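Local coordinates for uncharacterized protein (Bombyx mori, PDB 5AZ0), which is an aldo-keto reductase, AKR2E5, that probably reduces carbonyl compounds with a nicotinamide cofactor, as its family does, at residues 9-23 / 264-278. Sequence-based numbering, arbitrary orientation.
Sequences FKLNNGDEIPALGYG and LGYLYQRGIVSIPKT. With ACT (acetate ion), chain K.
The F9 ring lies against Y268 and V273, over the bottom of the barrel. Its plane is 8° from that of Y268, yet the two rings meet rim to rim, with CZ of F9 3.7 Å from CE1 of Y268. V273 CG2 reaches the F9 edge at CD2 (3.5 Å), and A19 CB sits over one face, offset toward the rim. CG of F9 is anti to the carbonyl carbon (chi1 -59°), which carries the ring to G271, the glycine of the Schellman motif closing helix 259-269. With an alanine in place of this phenylalanine, the rim of Y268 would probably lose its contact with the ring, and V273 CG2 and A19 CB would face a gap.

Farther along, the backbones pair: S274 N donates to A19 O (3.1 Å), G21 N to S274 O (2.9 Å) and G23 N to P276 O. The L20 side chain crosses P276 at about a right angle, its CD1 3.8 Å from CD of P276, while I275 CG2 packs on CA of G23; a CB on G21 would run into I275 CD1, and one on G23 into P276 O. Strands 22-23 and 273-274 are the first and last of the eight parallel strands, so these backbone bonds close the TIM barrel, and the apolar cluster round F9 packs the hairpin 8-18 against the end of helix 259-269 and V273.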
ATOM      1  N   PHE A   9       9.983   1.091  10.748  1.00 25.99           N
ATOM      2  CA  PHE A   9       9.905   2.571  10.900  1.00 24.06           C
ATOM      3  C   PHE A   9       8.950   2.925  12.003  1.00 25.12           C
ATOM      4  O   PHE A   9       8.138   2.103  12.398  1.00 28.68           O
ATOM      5  CB  PHE A   9       9.508   3.208   9.594  1.00 23.85           C
ATOM      6  CG  PHE A   9      10.473   2.922   8.426  1.00 25.14           C
ATOM      7  CD1 PHE A   9      11.838   2.876   8.602  1.00 28.76           C
ATOM      8  CD2 PHE A   9      10.010   2.841   7.150  1.00 25.50           C
ATOM      9  CE1 PHE A   9      12.689   2.674   7.521  1.00 31.33           C
ATOM     10  CE2 PHE A   9      10.830   2.620   6.075  1.00 27.87           C
ATOM     11  CZ  PHE A   9      12.172   2.567   6.251  1.00 32.47           C
ATOM     12  N   LYS A  10       9.119   4.101  12.583  1.00 23.74           N
ATOM     13  CA  LYS A  10       8.302   4.571  13.668  1.00 24.19           C
ATOM     14  C   LYS A  10       7.205   5.484  13.096  1.00 22.44           C
ATOM     15  O   LYS A  10       7.468   6.387  12.329  1.00 22.52           O
ATOM     16  CB  LYS A  10       9.165   5.343  14.663  1.00 29.71           C
ATOM     17  CG  LYS A  10      10.499   4.694  15.115  1.00 36.06           C
ATOM     18  CD  LYS A  10      10.251   3.318  15.652  1.00 42.57           C
ATOM     19  CE  LYS A  10      11.297   2.851  16.701  1.00 49.06           C
ATOM     20  NZ  LYS A  10      10.534   2.036  17.748  1.00 50.49           N
ATOM     21  N   LEU A  11       5.987   5.288  13.506  1.00 22.14           N
ATOM     22  CA  LEU A  11       4.876   6.163  13.112  1.00 21.06           C
ATOM     23  C   LEU A  11       4.703   7.310  14.083  1.00 20.71           C
ATOM     24  O   LEU A  11       5.170   7.270  15.212  1.00 18.75           O
ATOM     25  CB  LEU A  11       3.570   5.364  13.079  1.00 22.24           C
ATOM     26  CG  LEU A  11       3.519   4.212  12.068  1.00 21.75           C
ATOM     27  CD1 LEU A  11       2.239   3.426  12.357  1.00 21.93           C
ATOM     28  CD2 LEU A  11       3.632   4.721  10.653  1.00 21.90           C
ATOM     29  N   ASN A  12       3.975   8.322  13.639  1.00 20.01           N
ATOM     30  CA  ASN A  12       3.706   9.529  14.464  1.00 18.62           C
ATOM     31  C   ASN A  12       2.722   9.354  15.557  1.00 18.17           C
ATOM     32  O   ASN A  12       2.373  10.313  16.277  1.00 20.14           O
ATOM     33  CB  ASN A  12       3.279  10.683  13.553  1.00 20.45           C
ATOM     34  CG  ASN A  12       1.971  10.421  12.817  1.00 21.30           C
ATOM     35  OD1 ASN A  12       1.323   9.355  12.991  1.00 18.85           O
ATOM     36  ND2 ASN A  12       1.635  11.330  11.912  1.00 20.23           N
ATOM     37  N   ASN A  13       2.300   8.108  15.778  1.00 19.04           N
ATOM     38  CA  ASN A  13       1.507   7.773  16.938  1.00 17.96           C
ATOM     39  C   ASN A  13       2.173   6.842  17.967  1.00 19.66           C
ATOM     40  O   ASN A  13       1.480   6.301  18.846  1.00 20.70           O
ATOM     41  CB  ASN A  13       0.224   7.084  16.459  1.00 18.02           C
ATOM     42  CG  ASN A  13       0.463   5.622  16.082  1.00 19.82           C
ATOM     43  OD1 ASN A  13       1.567   5.203  15.768  1.00 19.19           O
ATOM     44  ND2 ASN A  13      -0.593   4.843  16.112  1.00 23.57           N
ATOM     45  N   GLY A  14       3.468   6.612  17.860  1.00 19.25           N
ATOM     46  CA  GLY A  14       4.139   5.734  18.832  1.00 20.43           C
ATOM     47  C   GLY A  14       4.380   4.278  18.386  1.00 21.63           C
ATOM     48  O   GLY A  14       5.129   3.535  19.055  1.00 22.72           O
ATOM     49  N   ASP A  15       3.748   3.853  17.299  1.00 21.71           N
ATOM     50  CA  ASP A  15       3.786   2.455  16.900  1.00 21.71           C
ATOM     51  C   ASP A  15       4.815   2.290  15.813  1.00 22.31           C
ATOM     52  O   ASP A  15       5.124   3.189  15.111  1.00 21.41           O
ATOM     53  CB  ASP A  15       2.442   1.954  16.373  1.00 20.70           C
ATOM     54  CG  ASP A  15       1.368   1.875  17.433  1.00 24.99           C
ATOM     55  OD1 ASP A  15       1.715   1.868  18.621  1.00 24.67           O
ATOM     56  OD2 ASP A  15       0.170   1.968  17.080  1.00 22.78           O
ATOM     57  N   GLU A  16       5.255   1.079  15.656  1.00 22.31           N
ATOM     58  CA  GLU A  16       6.156   0.662  14.562  1.00 26.83           C
ATOM     59  C   GLU A  16       5.439   0.077  13.401  1.00 21.41           C
ATOM     60  O   GLU A  16       4.457  -0.624  13.592  1.00 21.09           O
ATOM     61  CB  GLU A  16       7.033  -0.529  15.089  1.00 26.96           C
ATOM     62  CG  GLU A  16       7.959  -0.031  16.135  1.00 35.94           C
ATOM     63  CD  GLU A  16       9.063  -1.005  16.486  1.00 36.19           C
ATOM     64  OE1 GLU A  16       8.803  -2.213  16.647  1.00 32.67           O
ATOM     65  OE2 GLU A  16      10.136  -0.487  16.624  1.00 43.40           O
ATOM     66  N   ILE A  17       5.991   0.264  12.222  1.00 20.94           N
ATOM     67  CA  ILE A  17       5.516  -0.357  11.051  1.00 21.49           C
ATOM     68  C   ILE A  17       6.689  -1.034  10.320  1.00 22.10           C
ATOM     69  O   ILE A  17       7.667  -0.388  10.060  1.00 21.19           O
ATOM     70  CB  ILE A  17       4.807   0.626  10.145  1.00 20.99           C
ATOM     71  CG1 ILE A  17       4.132  -0.153   8.987  1.00 22.23           C
ATOM     72  CG2 ILE A  17       5.714   1.726   9.598  1.00 20.30           C
ATOM     73  CD1 ILE A  17       3.114   0.698   8.221  1.00 24.14           C
ATOM     74  N   PRO A  18       6.579  -2.330  10.007  1.00 23.02           N
ATOM     75  CA  PRO A  18       7.689  -2.997   9.298  1.00 22.70           C
ATOM     76  C   PRO A  18       7.854  -2.423   7.914  1.00 23.54           C
ATOM     77  O   PRO A  18       6.836  -2.206   7.182  1.00 22.39           O
ATOM     78  CB  PRO A  18       7.236  -4.484   9.228  1.00 21.31           C
ATOM     79  CG  PRO A  18       6.314  -4.658  10.414  1.00 23.39           C
ATOM     80  CD  PRO A  18       5.579  -3.315  10.506  1.00 22.99           C
ATOM     81  N   ALA A  19       9.118  -2.242   7.538  1.00 21.92           N
ATOM     82  CA  ALA A  19       9.508  -1.539   6.295  1.00 22.65           C
ATOM     83  C   ALA A  19       9.166  -2.235   5.024  1.00 23.77           C
ATOM     84  O   ALA A  19       9.235  -1.645   3.930  1.00 24.26           O
ATOM     85  CB  ALA A  19      10.951  -1.290   6.310  1.00 25.95           C
ATOM     86  N   LEU A  20       8.766  -3.502   5.142  1.00 23.99           N
ATOM     87  CA  LEU A  20       8.269  -4.259   4.019  1.00 24.09           C
ATOM     88  C   LEU A  20       6.986  -4.936   4.435  1.00 24.59           C
ATOM     89  O   LEU A  20       6.854  -5.362   5.574  1.00 22.77           O
ATOM     90  CB  LEU A  20       9.308  -5.262   3.656  1.00 30.67           C
ATOM     91  CG  LEU A  20       9.170  -6.121   2.417  1.00 35.25           C
ATOM     92  CD1 LEU A  20       9.536  -5.264   1.231  1.00 41.47           C
ATOM     93  CD2 LEU A  20      10.188  -7.283   2.574  1.00 40.71           C
ATOM     94  N   GLY A  21       6.011  -4.930   3.539  1.00 26.26           N
ATOM     95  CA  GLY A  21       4.711  -5.557   3.753  1.00 26.83           C
ATOM     96  C   GLY A  21       4.317  -6.477   2.602  1.00 28.21           C
ATOM     97  O   GLY A  21       4.743  -6.266   1.451  1.00 28.47           O
ATOM     98  N   TYR A  22       3.503  -7.492   2.926  1.00 25.39           N
ATOM     99  CA  TYR A  22       3.027  -8.472   1.985  1.00 24.13           C
ATOM    100  C   TYR A  22       1.732  -7.979   1.341  1.00 24.17           C
ATOM    101  O   TYR A  22       0.701  -7.883   1.986  1.00 26.67           O
ATOM    102  CB  TYR A  22       2.856  -9.866   2.712  1.00 25.51           C
ATOM    103  CG  TYR A  22       2.436 -10.995   1.817  1.00 27.67           C
ATOM    104  CD1 TYR A  22       1.099 -11.199   1.486  1.00 27.88           C
ATOM    105  CD2 TYR A  22       3.379 -11.862   1.289  1.00 29.99           C
ATOM    106  CE1 TYR A  22       0.722 -12.253   0.643  1.00 32.30           C
ATOM    107  CE2 TYR A  22       3.006 -12.902   0.443  1.00 29.28           C
ATOM    108  CZ  TYR A  22       1.702 -13.111   0.153  1.00 29.33           C
ATOM    109  OH  TYR A  22       1.410 -14.107  -0.736  1.00 31.13           O
ATOM    110  N   GLY A  23       1.779  -7.669   0.058  1.00 22.51           N
ATOM    111  CA  GLY A  23       0.625  -7.226  -0.682  1.00 25.53           C
ATOM    112  C   GLY A  23      -0.393  -8.331  -1.006  1.00 27.88           C
ATOM    113  O   GLY A  23      -0.023  -9.481  -1.225  1.00 27.58           O
ATOM    114  N   LEU A 264      13.937  -2.325  -4.400  1.00 33.39           N
ATOM    115  CA  LEU A 264      13.378  -2.251  -3.035  1.00 28.54           C
ATOM    116  C   LEU A 264      14.304  -1.622  -2.043  1.00 30.62           C
ATOM    117  O   LEU A 264      13.879  -0.888  -1.120  1.00 28.09           O
ATOM    118  CB  LEU A 264      12.891  -3.614  -2.494  1.00 27.91           C
ATOM    119  CG  LEU A 264      11.763  -4.223  -3.293  1.00 30.27           C
ATOM    120  CD1 LEU A 264      11.227  -5.518  -2.604  1.00 34.80           C
ATOM    121  CD2 LEU A 264      10.637  -3.253  -3.576  1.00 29.82           C
ATOM    122  N   GLY A 265      15.580  -1.931  -2.163  1.00 28.96           N
ATOM    123  CA  GLY A 265      16.526  -1.348  -1.253  1.00 27.53           C
ATOM    124  C   GLY A 265      16.683   0.167  -1.391  1.00 25.32           C
ATOM    125  O   GLY A 265      16.923   0.867  -0.413  1.00 24.57           O
ATOM    126  N   TYR A 266      16.528   0.651  -2.606  1.00 28.02           N
ATOM    127  CA  TYR A 266      16.556   2.080  -2.910  1.00 29.22           C
ATOM    128  C   TYR A 266      15.380   2.796  -2.156  1.00 28.23           C
ATOM    129  O   TYR A 266      15.593   3.755  -1.351  1.00 28.13           O
ATOM    130  CB  TYR A 266      16.467   2.236  -4.418  1.00 27.79           C
ATOM    131  CG  TYR A 266      16.377   3.681  -4.826  1.00 32.96           C
ATOM    132  CD1 TYR A 266      17.438   4.581  -4.561  1.00 33.79           C
ATOM    133  CD2 TYR A 266      15.224   4.179  -5.425  1.00 32.55           C
ATOM    134  CE1 TYR A 266      17.350   5.920  -4.907  1.00 34.41           C
ATOM    135  CE2 TYR A 266      15.134   5.532  -5.822  1.00 35.78           C
ATOM    136  CZ  TYR A 266      16.210   6.398  -5.572  1.00 36.77           C
ATOM    137  OH  TYR A 266      16.112   7.726  -5.953  1.00 40.82           O
ATOM    138  N   LEU A 267      14.176   2.226  -2.307  1.00 26.40           N
ATOM    139  CA  LEU A 267      12.966   2.750  -1.596  1.00 25.39           C
ATOM    140  C   LEU A 267      13.193   2.715  -0.127  1.00 25.77           C
ATOM    141  O   LEU A 267      12.904   3.714   0.603  1.00 27.21           O
ATOM    142  CB  LEU A 267      11.659   2.014  -1.973  1.00 24.72           C
ATOM    143  CG  LEU A 267      11.285   2.191  -3.445  1.00 27.00           C
ATOM    144  CD1 LEU A 267      10.150   1.298  -3.883  1.00 26.96           C
ATOM    145  CD2 LEU A 267      10.910   3.639  -3.779  1.00 30.47           C
ATOM    146  N   TYR A 268      13.778   1.612   0.346  1.00 27.38           N
ATOM    147  CA  TYR A 268      14.022   1.490   1.772  1.00 24.83           C
ATOM    148  C   TYR A 268      14.934   2.582   2.219  1.00 28.03           C
ATOM    149  O   TYR A 268      14.767   3.159   3.294  1.00 27.17           O
ATOM    150  CB  TYR A 268      14.643   0.130   2.092  1.00 27.73           C
ATOM    151  CG  TYR A 268      15.197   0.048   3.456  1.00 26.34           C
ATOM    152  CD1 TYR A 268      14.383   0.095   4.538  1.00 28.07           C
ATOM    153  CD2 TYR A 268      16.565  -0.053   3.669  1.00 31.05           C
ATOM    154  CE1 TYR A 268      14.879   0.044   5.830  1.00 27.72           C
ATOM    155  CE2 TYR A 268      17.090  -0.119   4.976  1.00 33.41           C
ATOM    156  CZ  TYR A 268      16.233  -0.063   6.070  1.00 33.92           C
ATOM    157  OH  TYR A 268      16.737  -0.083   7.403  1.00 31.20           O
ATOM    158  N   GLN A 269      15.958   2.818   1.401  1.00 30.65           N
ATOM    159  CA  GLN A 269      16.944   3.828   1.685  1.00 32.43           C
ATOM    160  C   GLN A 269      16.389   5.277   1.572  1.00 30.34           C
ATOM    161  O   GLN A 269      16.910   6.131   2.219  1.00 25.54           O
ATOM    162  CB  GLN A 269      18.150   3.683   0.741  1.00 36.07           C
ATOM    163  CG  GLN A 269      19.392   4.410   1.281  1.00 44.21           C
ATOM    164  CD  GLN A 269      20.699   4.007   0.574  1.00 43.31           C
ATOM    165  OE1 GLN A 269      21.027   2.821   0.461  1.00 42.74           O
ATOM    166  NE2 GLN A 269      21.428   5.001   0.095  1.00 41.08           N
ATOM    167  N   ARG A 270      15.331   5.503   0.783  1.00 27.13           N
ATOM    168  CA  ARG A 270      14.532   6.738   0.875  1.00 28.98           C
ATOM    169  C   ARG A 270      13.659   6.841   2.130  1.00 29.41           C
ATOM    170  O   ARG A 270      12.988   7.871   2.324  1.00 26.08           O
ATOM    171  CB  ARG A 270      13.672   6.939  -0.359  1.00 27.89           C
ATOM    172  CG  ARG A 270      14.418   6.881  -1.685  1.00 25.57           C
ATOM    173  CD  ARG A 270      13.508   7.291  -2.862  1.00 26.54           C
ATOM    174  NE  ARG A 270      12.846   8.592  -2.636  1.00 25.82           N
ATOM    175  CZ  ARG A 270      11.749   8.980  -3.279  1.00 24.69           C
ATOM    176  NH1 ARG A 270      11.176   8.200  -4.186  1.00 25.39           N
ATOM    177  NH2 ARG A 270      11.181  10.130  -2.972  1.00 25.82           N
ATOM    178  N   GLY A 271      13.682   5.834   3.012  1.00 26.66           N
ATOM    179  CA  GLY A 271      12.782   5.808   4.177  1.00 26.48           C
ATOM    180  C   GLY A 271      11.319   5.485   3.831  1.00 24.30           C
ATOM    181  O   GLY A 271      10.406   5.846   4.562  1.00 24.50           O
ATOM    182  N   ILE A 272      11.113   4.780   2.735  1.00 23.39           N
ATOM    183  CA  ILE A 272       9.801   4.439   2.241  1.00 21.45           C
ATOM    184  C   ILE A 272       9.547   2.935   2.473  1.00 24.94           C
ATOM    185  O   ILE A 272      10.417   2.125   2.165  1.00 24.02           O
ATOM    186  CB  ILE A 272       9.721   4.757   0.729  1.00 22.69           C
ATOM    187  CG1 ILE A 272       9.834   6.274   0.565  1.00 24.13           C
ATOM    188  CG2 ILE A 272       8.414   4.277   0.155  1.00 21.65           C
ATOM    189  CD1 ILE A 272       9.881   6.788  -0.879  1.00 26.91           C
ATOM    190  N   VAL A 273       8.342   2.614   3.012  1.00 22.85           N
ATOM    191  CA  VAL A 273       7.867   1.276   3.247  1.00 22.51           C
ATOM    192  C   VAL A 273       7.413   0.774   1.888  1.00 21.89           C
ATOM    193  O   VAL A 273       6.768   1.504   1.191  1.00 22.66           O
ATOM    194  CB  VAL A 273       6.660   1.266   4.246  1.00 23.48           C
ATOM    195  CG1 VAL A 273       6.055  -0.126   4.344  1.00 25.80           C
ATOM    196  CG2 VAL A 273       7.035   1.855   5.629  1.00 23.02           C
ATOM    197  N   SER A 274       7.777  -0.452   1.499  1.00 20.12           N
ATOM    198  CA  SER A 274       7.308  -1.090   0.256  1.00 23.84           C
ATOM    199  C   SER A 274       6.320  -2.222   0.512  1.00 23.28           C
ATOM    200  O   SER A 274       6.526  -3.015   1.437  1.00 24.08           O
ATOM    201  CB  SER A 274       8.472  -1.699  -0.487  1.00 26.04           C
ATOM    202  OG  SER A 274       9.168  -0.622  -1.108  1.00 34.95           O
ATOM    203  N   ILE A 275       5.330  -2.320  -0.368  1.00 23.29           N
ATOM    204  CA  ILE A 275       4.329  -3.368  -0.415  1.00 24.93           C
ATOM    205  C   ILE A 275       4.355  -4.034  -1.796  1.00 25.11           C
ATOM    206  O   ILE A 275       3.431  -3.903  -2.611  1.00 23.98           O
ATOM    207  CB  ILE A 275       2.868  -2.868  -0.244  1.00 28.96           C
ATOM    208  CG1 ILE A 275       2.681  -1.919   0.927  1.00 26.81           C
ATOM    209  CG2 ILE A 275       1.913  -4.071  -0.087  1.00 29.85           C
ATOM    210  CD1 ILE A 275       3.121  -2.411   2.255  1.00 26.18           C
ATOM    211  N   PRO A 276       5.409  -4.792  -2.067  1.00 26.30           N
ATOM    212  CA  PRO A 276       5.344  -5.635  -3.255  1.00 28.18           C
ATOM    213  C   PRO A 276       4.249  -6.711  -3.172  1.00 29.42           C
ATOM    214  O   PRO A 276       3.913  -7.148  -2.079  1.00 28.87           O
ATOM    215  CB  PRO A 276       6.682  -6.312  -3.274  1.00 26.57           C
ATOM    216  CG  PRO A 276       7.059  -6.383  -1.833  1.00 28.69           C
ATOM    217  CD  PRO A 276       6.577  -5.090  -1.224  1.00 26.00           C
ATOM    218  N   LYS A 277       3.689  -7.058  -4.329  1.00 30.63           N
ATOM    219  CA  LYS A 277       2.759  -8.142  -4.433  1.00 36.25           C
ATOM    220  C   LYS A 277       3.383  -9.271  -5.249  1.00 38.89           C
ATOM    221  O   LYS A 277       3.803  -9.054  -6.390  1.00 34.90           O
ATOM    222  CB  LYS A 277       1.449  -7.720  -5.063  1.00 36.85           C
ATOM    223  CG  LYS A 277       0.441  -8.884  -4.942  1.00 46.45           C
ATOM    224  CD  LYS A 277      -0.334  -9.123  -6.203  1.00 50.01           C
ATOM    225  CE  LYS A 277       0.453  -9.824  -7.235  1.00 49.96           C
ATOM    226  NZ  LYS A 277      -0.048  -9.333  -8.540  1.00 63.15           N
ATOM    227  N   THR A 278       3.425 -10.468  -4.668  1.00 41.07           N
ATOM    228  CA  THR A 278       3.826 -11.687  -5.400  1.00 40.50           C
ATOM    229  C   THR A 278       3.111 -12.880  -4.791  1.00 41.31           C
ATOM    230  O   THR A 278       2.741 -12.840  -3.645  1.00 35.69           O
ATOM    231  CB  THR A 278       5.350 -11.888  -5.332  1.00 39.13           C
ATOM    232  OG1 THR A 278       5.731 -13.038  -6.099  1.00 45.98           O
ATOM    233  CG2 THR A 278       5.851 -12.034  -3.886  1.00 36.96           C
TER
HETATM  234  C   ACT K 410       4.171 -13.175  -8.834  0.80 55.15           C
HETATM  235  O   ACT K 410       5.281 -12.598  -8.956  0.80 58.13           O
HETATM  236  OXT ACT K 410       4.161 -14.345  -8.480  0.80 53.11           O
HETATM  237  CH3 ACT K 410       2.834 -12.508  -9.038  0.80 58.40           C
HETATM  238  O   HOH W   1      11.400  -0.377   2.548  1.00 24.30           O
HETATM  239  O   HOH W   2       1.896 -10.508  -2.291  1.00 28.16           O